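Local coordinates for protein succinyl-CoA ligase (ADP-forming) subunit alpha (Methanosaeta concilii, PDB 6HXI) that binds coenzyme A and probably joins a CoA-ligase-type region to a mostly helical region related to citrate synthase, at residues A402-I405 / E406-Q410; N497-K500 / R501-L504; S507-R510 / A511-S515; D541-I544 / G545-I549. All blocks are in the same frame, centred on the assembly; numbering follows the deposited sequence. Where two conformers were deposited one is given.

Contact 1 of 4, residues A402-I405 / E406-Q410; sequences AHFI and ELVIQ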
loop_
_atom_site.group_PDB
_atom_site.type_symbol
_atom_site.label_atom_id
_atom_site.label_comp_id
_atom_site.label_asym_id
_atom_site.label_seq_id
_atom_site.Cartn_x
_atom_site.Cartn_y
_atom_site.Cartn_z
ATOM N N ALA B 402 0.137 4.360 -29.705
ATOM C CA ALA B 402 -0.371 3.218 -28.931
ATOM C C ALA B 402 0.683 2.085 -28.888
ATOM O O ALA B 402 0.876 1.505 -27.842
ATOM C CB ALA B 402 -1.672 2.715 -29.557
ATOM N N HIS B 403 1.410 1.828 -29.988
ATOM C CA HIS B 403 2.458 0.812 -29.994
ATOM C C HIS B 403 3.656 1.241 -29.179
ATOM O O HIS B 403 4.307 0.394 -28.592
ATOM C CB HIS B 403 2.889 0.467 -31.426
ATOM C CG HIS B 403 3.831 -0.699 -31.516
ATOM N ND1 HIS B 403 5.224 -0.532 -31.400
ATOM C CD2 HIS B 403 3.573 -2.011 -31.742
ATOM C CE1 HIS B 403 5.755 -1.739 -31.574
ATOM N NE2 HIS B 403 4.810 -2.661 -31.790
ATOM N N PHE B 404 3.967 2.537 -29.153
ATOM C CA PHE B 404 5.045 3.046 -28.330
ATOM C C PHE B 404 4.747 2.805 -26.851
ATOM O O PHE B 404 5.617 2.350 -26.120
ATOM C CB PHE B 404 5.300 4.532 -28.610
ATOM C CG PHE B 404 6.502 5.059 -27.888
ATOM C CD1 PHE B 404 7.789 4.703 -28.288
ATOM C CD2 PHE B 404 6.358 5.864 -26.764
ATOM C CE1 PHE B 404 8.914 5.163 -27.575
ATOM C CE2 PHE B 404 7.489 6.335 -26.066
ATOM C CZ PHE B 404 8.748 5.959 -26.461
ATOM N N ILE B 405 3.499 3.058 -26.420
ATOM C CA ILE B 405 3.078 2.828 -25.038
ATOM C C ILE B 405 3.299 1.360 -24.669
ATOM O O ILE B 405 3.887 1.083 -23.619
ATOM C CB ILE B 405 1.605 3.277 -24.804
ATOM C CG1 ILE B 405 1.516 4.829 -24.865
ATOM C CG2 ILE B 405 1.086 2.728 -23.432
ATOM C CD1 ILE B 405 0.085 5.374 -24.961
ATOM N N GLU B 406 2.900 0.446 -25.566
ATOM C CA GLU B 406 3.058 -0.993 -25.348
ATOM C C GLU B 406 4.533 -1.419 -25.359
ATOM O O GLU B 406 4.904 -2.310 -24.606
ATOM C CB GLU B 406 2.271 -1.763 -26.381
ATOM C CG GLU B 406 0.759 -1.550 -26.208
ATOM C CD GLU B 406 -0.121 -2.382 -27.124
ATOM O OE1 GLU B 406 -1.291 -2.002 -27.345
ATOM O OE2 GLU B 406 0.349 -3.439 -27.599
ATOM N N LEU B 407 5.383 -0.747 -26.179
ATOM C CA LEU B 407 6.823 -1.017 -26.214
ATOM C C LEU B 407 7.468 -0.636 -24.873
ATOM O O LEU B 407 8.263 -1.401 -24.366
ATOM C CB LEU B 407 7.445 -0.245 -27.377
ATOM C CG LEU B 407 8.951 -0.327 -27.681
ATOM C CD1 LEU B 407 9.379 -1.779 -28.021
ATOM C CD2 LEU B 407 9.277 0.559 -28.944
ATOM N N VAL B 408 7.142 0.543 -24.333
ATOM C CA VAL B 408 7.651 1.058 -23.064
ATOM C C VAL B 408 7.293 0.068 -21.925
ATOM O O VAL B 408 8.171 -0.272 -21.149
ATOM C CB VAL B 408 7.118 2.485 -22.776
ATOM C CG1 VAL B 408 7.359 2.877 -21.303
ATOM C CG2 VAL B 408 7.739 3.483 -23.738
ATOM N N ILE B 409 6.018 -0.412 -21.873
ATOM C CA ILE B 409 5.555 -1.393 -20.890
ATOM C C ILE B 409 6.408 -2.650 -20.904
ATOM O O ILE B 409 6.810 -3.105 -19.847
ATOM C CB ILE B 409 4.047 -1.688 -21.071
ATOM C CG1 ILE B 409 3.235 -0.483 -20.718
ATOM C CG2 ILE B 409 3.575 -2.899 -20.254
ATOM C CD1 ILE B 409 1.687 -0.621 -21.123
ATOM N N GLN B 410 6.736 -3.198 -22.105
ATOM C CA GLN B 410 7.602 -4.380 -22.259
ATOM C C GLN B 410 9.012 -4.116 -21.819
ATOM O O GLN B 410 9.629 -4.934 -21.143
ATOM C CB GLN B 410 7.584 -4.844 -23.710
ATOM C CG GLN B 410 6.191 -5.322 -24.100
ATOM C CD GLN B 410 6.150 -5.593 -25.583
ATOM O OE1 GLN B 410 6.753 -6.514 -26.070
ATOM N NE2 GLN B 410 5.450 -4.784 -26.320
#
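V408 sets one methyl over a face of the F404 ring, an i to i+4 CH-pi contact along helix 399-412 of the citrate-synthase-like helical region. V408 CG2 lies 4.0 Å from the centroid of the F404 ring and 24° off its normal. It is displaced toward the rim, and the nearest ring atom to V408 CG2 is F404 CE2, at 3.7 Å. The ring can be met there because F404 carries CG anti to its backbone N (chi1 -174°), which places it beside its own carbonyl and near the next turn. Followed outward, I409 stays close to a single carbonyl: its CB is 3.8 Å from I405 O, and its CG1 comes in to 3.4 Å from the same I405 O. The tip, I409 CD1, stays beside that carbonyl and also touches the I405 side chain, 4.1 Å from I405 CG2. Backbone bonds bind the two turns beneath, among them V408 N to F404 O at 3.0 Å. Helices 500-512 and 540-555 both pack against F404, and E406 OE1 accepts from G385 N. On another side, I384 and L378 of the second subunit meet E406, L407, I409 and Q410. The carbonyl of E406 takes two donors from one residue, reached from opposite faces of its plane: Q410 N at 3.2 Å and Q410 NE2 at 3.1 Å from E406 O, with NE2 raised 65° out of the carbonyl plane.

Contact 2 of 4, residues N497-K500 / R501-L504; sequences NPDK and RVQL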
loop_
_atom_site.group_PDB
_atom_site.type_symbol
_atom_site.label_atom_id
_atom_site.label_comp_id
_atom_site.label_asym_id
_atom_site.label_seq_id
_atom_site.Cartn_x
_atom_site.Cartn_y
_atom_site.Cartn_z
ATOM N N ASN B 497 29.535 0.606 -26.078
ATOM C CA ASN B 497 28.696 -0.503 -25.592
ATOM C C ASN B 497 27.281 0.030 -25.171
ATOM O O ASN B 497 27.058 0.326 -24.000
ATOM C CB ASN B 497 29.422 -1.222 -24.451
ATOM C CG ASN B 497 28.717 -2.423 -23.875
ATOM O OD1 ASN B 497 28.072 -3.211 -24.574
ATOM N ND2 ASN B 497 28.862 -2.607 -22.577
ATOM N N PRO B 498 26.328 0.204 -26.115
ATOM C CA PRO B 498 25.032 0.832 -25.751
ATOM C C PRO B 498 24.017 -0.030 -25.010
ATOM O O PRO B 498 24.022 -1.250 -25.180
ATOM C CB PRO B 498 24.454 1.282 -27.106
ATOM C CG PRO B 498 25.519 1.029 -28.128
ATOM C CD PRO B 498 26.423 -0.022 -27.570
ATOM N N ASP B 499 23.111 0.610 -24.225
ATOM C CA ASP B 499 22.006 -0.093 -23.558
ATOM C C ASP B 499 20.983 -0.439 -24.664
ATOM O O ASP B 499 20.555 0.448 -25.414
ATOM C CB ASP B 499 21.347 0.762 -22.462
ATOM C CG ASP B 499 20.205 0.078 -21.715
ATOM O OD1 ASP B 499 19.552 -0.804 -22.304
ATOM O OD2 ASP B 499 19.944 0.452 -20.549
ATOM N N LYS B 500 20.641 -1.735 -24.796
ATOM C CA LYS B 500 19.702 -2.179 -25.826
ATOM C C LYS B 500 18.293 -1.573 -25.661
ATOM O O LYS B 500 17.692 -1.205 -26.669
ATOM C CB LYS B 500 19.645 -3.708 -25.938
ATOM C CG LYS B 500 19.633 -4.185 -27.397
ATOM C CD LYS B 500 21.046 -4.294 -28.002
ATOM C CE LYS B 500 21.127 -5.437 -28.986
ATOM N NZ LYS B 500 22.505 -5.999 -29.091
ATOM N N ARG B 501 17.816 -1.423 -24.399
ATOM C CA ARG B 501 16.505 -0.863 -24.055
ATOM C C ARG B 501 16.322 0.515 -24.691
ATOM O O ARG B 501 15.247 0.797 -25.224
ATOM C CB ARG B 501 16.318 -0.759 -22.535
ATOM C CG ARG B 501 16.469 -2.064 -21.752
ATOM C CD ARG B 501 15.933 -1.962 -20.320
ATOM N NE ARG B 501 16.861 -1.326 -19.374
ATOM C CZ ARG B 501 16.492 -0.811 -18.198
ATOM N NH1 ARG B 501 15.217 -0.844 -17.817
ATOM N NH2 ARG B 501 17.387 -0.230 -17.411
ATOM N N VAL B 502 17.390 1.346 -24.667
ATOM C CA VAL B 502 17.471 2.710 -25.208
ATOM C C VAL B 502 17.436 2.658 -26.685
ATOM O O VAL B 502 16.711 3.429 -27.306
ATOM C CB VAL B 502 18.756 3.456 -24.717
ATOM C CG1 VAL B 502 19.005 4.755 -25.481
ATOM C CG2 VAL B 502 18.733 3.709 -23.220
ATOM N N GLN B 503 18.257 1.798 -27.272
ATOM C CA GLN B 503 18.380 1.734 -28.718
ATOM C C GLN B 503 17.106 1.256 -29.373
ATOM O O GLN B 503 16.722 1.811 -30.395
ATOM C CB GLN B 503 19.611 0.923 -29.153
ATOM C CG GLN B 503 20.173 1.294 -30.544
ATOM C CD GLN B 503 20.283 2.782 -30.841
ATOM O OE1 GLN B 503 21.135 3.512 -30.290
ATOM N NE2 GLN B 503 19.421 3.253 -31.744
ATOM N N LEU B 504 16.416 0.296 -28.741
ATOM C CA LEU B 504 15.119 -0.201 -29.207
ATOM C C LEU B 504 14.080 0.947 -29.250
ATOM O O LEU B 504 13.387 1.090 -30.245
ATOM C CB LEU B 504 14.633 -1.355 -28.308
ATOM C CG LEU B 504 15.331 -2.704 -28.574
ATOM C CD1 LEU B 504 15.573 -3.497 -27.258
ATOM C CD2 LEU B 504 14.563 -3.527 -29.610
#
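D499 O receives two backbone N-H groups of the first helical turn: Q503 N at 3.2 Å, in the carbonyl plane, and V502 N at 3.4 Å in a weak, bent bond. The side chain of the same residue turns back on the chain. With CG anti to the backbone N (chi1 -179°), D499 OD1 reaches R501 N at 2.8 Å, using its anti side and 30° out of the carboxylate plane. This is an N-cap: D499 precedes helix 500-512 and satisfies an amide that has no helical carbonyl before it. R501 bends at chi3 to bring its guanidinium back toward the cap, where D499 OD2 and R501 NE form a long salt bridge of 3.7 Å. The carboxylate and guanidinium planes are 30° apart; with only NE this close, and at a long distance, the pair is loose. V540 packs on both of these side chains, and an acetate ion lies about 4 Å from the side chain of R501. Further along, L504 CD1 lies over the K500 carbonyl, 3.2 Å from K500 O, and touches the lysine chain at K500 CG, 4.1 Å away. L378 and S375 of the second subunit pack on L504 and K500.

Contact 3 of 4, residues S507-R510 / A511-S515; sequences SYAR and ANFPS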
loop_
_atom_site.group_PDB
_atom_site.type_symbol
_atom_site.label_atom_id
_atom_site.label_comp_id
_atom_site.label_asym_id
_atom_site.label_seq_id
_atom_site.Cartn_x
_atom_site.Cartn_y
_atom_site.Cartn_z
ATOM N N SER B 507 15.347 3.722 -31.887
ATOM C CA SER B 507 15.225 3.279 -33.289
ATOM C C SER B 507 13.741 3.318 -33.746
ATOM O O SER B 507 13.421 3.885 -34.789
ATOM C CB SER B 507 15.920 1.936 -33.540
ATOM O OG SER B 507 15.510 0.918 -32.640
ATOM N N TYR B 508 12.846 2.866 -32.883
ATOM C CA TYR B 508 11.412 2.953 -33.147
ATOM C C TYR B 508 10.911 4.416 -33.387
ATOM O O TYR B 508 10.154 4.640 -34.321
ATOM C CB TYR B 508 10.617 2.240 -32.027
ATOM C CG TYR B 508 9.121 2.241 -32.272
ATOM C CD1 TYR B 508 8.522 1.242 -33.035
ATOM C CD2 TYR B 508 8.332 3.322 -31.883
ATOM C CE1 TYR B 508 7.170 1.299 -33.374
ATOM C CE2 TYR B 508 6.973 3.384 -32.205
ATOM C CZ TYR B 508 6.392 2.353 -32.918
ATOM O OH TYR B 508 5.070 2.405 -33.249
ATOM N N ALA B 509 11.266 5.369 -32.533
ATOM C CA ALA B 509 10.819 6.760 -32.664
ATOM C C ALA B 509 11.379 7.415 -33.900
ATOM O O ALA B 509 10.645 8.090 -34.631
ATOM C CB ALA B 509 11.189 7.547 -31.421
ATOM N N ARG B 510 12.664 7.207 -34.169
ATOM C CA ARG B 510 13.283 7.759 -35.374
ATOM C C ARG B 510 12.558 7.241 -36.627
ATOM O O ARG B 510 12.161 8.050 -37.466
ATOM C CB ARG B 510 14.794 7.462 -35.416
ATOM C CG ARG B 510 15.591 8.315 -34.429
ATOM C CD ARG B 510 17.076 8.030 -34.529
ATOM N NE ARG B 510 17.857 9.253 -34.714
ATOM C CZ ARG B 510 19.172 9.336 -34.539
ATOM N NH1 ARG B 510 19.802 10.487 -34.732
ATOM N NH2 ARG B 510 19.867 8.271 -34.162
ATOM N N ALA B 511 12.282 5.921 -36.685
ATOM C CA ALA B 511 11.579 5.294 -37.826
ATOM C C ALA B 511 10.109 5.645 -37.936
ATOM O O ALA B 511 9.643 5.796 -39.060
ATOM C CB ALA B 511 11.737 3.781 -37.758
ATOM N N ASN B 512 9.365 5.769 -36.795
ATOM C CA ASN B 512 7.901 5.918 -36.832
ATOM C C ASN B 512 7.277 7.223 -36.311
ATOM O O ASN B 512 6.123 7.490 -36.641
ATOM C CB ASN B 512 7.261 4.733 -36.082
ATOM C CG ASN B 512 7.602 3.397 -36.705
ATOM O OD1 ASN B 512 7.045 2.999 -37.729
ATOM N ND2 ASN B 512 8.589 2.726 -36.164
ATOM N N PHE B 513 7.988 8.024 -35.517
ATOM C CA PHE B 513 7.360 9.256 -35.032
ATOM C C PHE B 513 7.351 10.342 -36.069
ATOM O O PHE B 513 8.416 10.665 -36.604
ATOM C CB PHE B 513 8.038 9.804 -33.763
ATOM C CG PHE B 513 7.759 9.141 -32.442
ATOM C CD1 PHE B 513 7.296 7.825 -32.387
ATOM C CD2 PHE B 513 8.065 9.793 -31.236
ATOM C CE1 PHE B 513 7.129 7.188 -31.162
ATOM C CE2 PHE B 513 7.885 9.162 -30.030
ATOM C CZ PHE B 513 7.441 7.855 -29.999
ATOM N N PRO B 514 6.203 11.005 -36.287
ATOM C CA PRO B 514 6.181 12.127 -37.237
ATOM C C PRO B 514 7.230 13.197 -36.926
ATOM O O PRO B 514 7.881 13.686 -37.852
ATOM C CB PRO B 514 4.746 12.643 -37.125
ATOM C CG PRO B 514 3.954 11.414 -36.756
ATOM C CD PRO B 514 4.847 10.729 -35.766
ATOM N N SER B 515 7.434 13.511 -35.626
ATOM C CA SER B 515 8.430 14.471 -35.130
ATOM C C SER B 515 9.170 13.934 -33.900
ATOM O O SER B 515 8.557 13.303 -33.044
ATOM C CB SER B 515 7.776 15.801 -34.773
ATOM O OG SER B 515 7.005 15.687 -33.590
HETATM O O HOH W 1 10.644 10.217 -38.062
#
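S507 O takes A511 N at 3.0 Å, a regular helical bond in the last turns of helix 500-512. One residue on, Y508 O is held by two donors from N512: the backbone N512 N at 2.8 Å and the side-chain N512 ND2 at 3.1 Å. The amide nitrogen lies in the carbonyl plane, on a lone pair, so this second bond fixes how the asparagine is rotated. The same grip brings N512 ND2 over one face of the Y508 ring, 3.4 Å from Y508 CE1, with ring and amide planes 30° apart. F513 meets the Y508 ring at its edge instead, Y508 CE2 to F513 CE1 being 3.9 Å. The hydroxyl of Y508 is bonded to Y400 O, while H403 lies against the ring. A509 comes next, its methyl directly over the F513 ring: A509 CB is 3.7 Å from the ring centroid and only 5° off the normal. F513 N also donates to A509 O, and F404 meets the F513 ring edge-to-face. R510 O has the proline P514 at the position where a helical N-H would otherwise arrive; a water donates to R510 O at 2.7 Å and to F513 O at 2.7 Å. F513, at psi 132°, is the first residue to leave helical geometry. An extended residue, then a proline, with water bridging R510 O and F513 O, is consistent with a C-terminal helix end followed by proline.

Contact 4 of 4, residues D541-I544 / G545-I549; sequences DGCI and GILFI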
loop_
_atom_site.group_PDB
_atom_site.type_symbol
_atom_site.label_atom_id
_atom_site.label_comp_id
_atom_site.label_asym_id
_atom_site.label_seq_id
_atom_site.Cartn_x
_atom_site.Cartn_y
_atom_site.Cartn_z
ATOM N N ASP B 541 15.350 5.756 -18.720
ATOM C CA ASP B 541 14.441 6.711 -18.110
ATOM C C ASP B 541 14.388 8.032 -18.864
ATOM O O ASP B 541 13.300 8.553 -19.075
ATOM C CB ASP B 541 14.744 6.916 -16.614
ATOM C CG ASP B 541 14.368 5.709 -15.764
ATOM O OD1 ASP B 541 14.311 4.587 -16.316
ATOM O OD2 ASP B 541 14.144 5.884 -14.548
ATOM N N GLY B 542 15.541 8.514 -19.312
ATOM C CA GLY B 542 15.641 9.728 -20.112
ATOM C C GLY B 542 14.934 9.584 -21.428
ATOM O O GLY B 542 14.136 10.444 -21.813
ATOM N N CYS B 543 15.201 8.463 -22.090
ATOM C CA CYS B 543 14.641 8.082 -23.367
ATOM C C CYS B 543 13.096 8.068 -23.341
ATOM O O CYS B 543 12.483 8.601 -24.254
ATOM C CB CYS B 543 15.203 6.731 -23.786
ATOM S SG CYS B 543 15.039 6.394 -25.547
ATOM N N ILE B 544 12.482 7.505 -22.282
ATOM C CA ILE B 544 11.025 7.410 -22.144
ATOM C C ILE B 544 10.403 8.796 -21.955
ATOM O O ILE B 544 9.473 9.117 -22.684
ATOM C CB ILE B 544 10.598 6.386 -21.052
ATOM C CG1 ILE B 544 11.002 4.945 -21.462
ATOM C CG2 ILE B 544 9.094 6.469 -20.695
ATOM C CD1 ILE B 544 11.149 4.033 -20.251
ATOM N N GLY B 545 10.914 9.582 -20.996
ATOM C CA GLY B 545 10.414 10.923 -20.730
ATOM C C GLY B 545 10.465 11.841 -21.945
ATOM O O GLY B 545 9.471 12.477 -22.291
ATOM N N ILE B 546 11.609 11.867 -22.634
ATOM C CA ILE B 546 11.821 12.705 -23.797
ATOM C C ILE B 546 10.949 12.246 -24.968
ATOM O O ILE B 546 10.298 13.084 -25.603
ATOM C CB ILE B 546 13.342 12.747 -24.145
ATOM C CG1 ILE B 546 14.117 13.570 -23.104
ATOM C CG2 ILE B 546 13.598 13.216 -25.598
ATOM C CD1 ILE B 546 15.605 13.081 -22.859
ATOM N N LEU B 547 10.931 10.926 -25.266
ATOM C CA LEU B 547 10.133 10.445 -26.401
ATOM C C LEU B 547 8.650 10.576 -26.154
ATOM O O LEU B 547 7.886 10.724 -27.097
ATOM C CB LEU B 547 10.513 9.017 -26.818
ATOM C CG LEU B 547 11.919 8.873 -27.400
ATOM C CD1 LEU B 547 12.243 7.433 -27.643
ATOM C CD2 LEU B 547 12.065 9.669 -28.646
ATOM N N PHE B 548 8.248 10.559 -24.871
ATOM C CA PHE B 548 6.839 10.732 -24.547
ATOM C C PHE B 548 6.358 12.163 -24.858
ATOM O O PHE B 548 5.272 12.324 -25.426
ATOM C CB PHE B 548 6.488 10.271 -23.148
ATOM C CG PHE B 548 5.106 9.668 -23.166
ATOM C CD1 PHE B 548 3.978 10.472 -23.041
ATOM C CD2 PHE B 548 4.929 8.308 -23.359
ATOM C CE1 PHE B 548 2.695 9.926 -23.106
ATOM C CE2 PHE B 548 3.648 7.760 -23.449
ATOM C CZ PHE B 548 2.539 8.572 -23.319
ATOM N N ILE B 549 7.213 13.178 -24.607
ATOM C CA ILE B 549 6.945 14.574 -25.012
ATOM C C ILE B 549 6.845 14.625 -26.549
ATOM O O ILE B 549 5.941 15.266 -27.084
ATOM C CB ILE B 549 8.020 15.592 -24.497
ATOM C CG1 ILE B 549 8.195 15.537 -22.946
ATOM C CG2 ILE B 549 7.735 17.040 -25.009
ATOM C CD1 ILE B 549 6.947 15.640 -22.209
#
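I546 folds its end over the G542 carbonyl, with I546 CD1 3.2 Å from G542 O and 3.8 Å from G542 C. Its first torsion (chi1 -71°) sets CG1 beside the backbone N, on the side of the preceding turn, while chi2 at 148° falls short of full extension. Below this overlap, I546 N donates to G542 O at 3.0 Å, so one carbonyl oxygen has both an amide and a methyl against it. L547 uses the next carbonyl in a similar way: L547 CG is 3.2 Å from C543 O, and L547 N donates to that oxygen as well. The sulfur of C543 would touch L547 CD1, but it has two deposited conformers and that contact is doubtful. F548 differs, because only its CB stays near the turn, 3.2 Å from I544 O, and the ring leads away from the segment. Regular i to i+4 backbone bonds run throughout, and that from G545 N to D541 O is almost straight (3.2 Å, 176°). An acetate ion is about 4 Å from the D541 side chain. These i to i+4 contacts belong to helix 540-555 of the citrate-synthase-like helical region, which packs among four other helices: I544 and F548 face V408 and I405 on helix 399-412, L547 meets A509 on helix 500-512, and I546 touches F461 on helix 453-466 and L518 on helix 517-530.

All four are local contacts on three helices that pack together in one region, two of them reaching into the loops that flank helix 500-512. Contacts 1 and 4 are both buried, with centres 12 Å apart; contact 4 meets mainly through apolar side chains, whereas contact 1 adds polar side chains, E406 and Q410, to its apolar face. F404 CZ to L547 CB at 3.5 Å joins them. Contacts 2 and 3 mark the two ends of helix 500-512 and are only partly buried, which fits their polar chemistry: an aspartate cap at the start, an asparagine amide and a water at the finish. Contact 3 also touches contacts 1 and 4. Contacts 1 and 2 additionally face the second subunit.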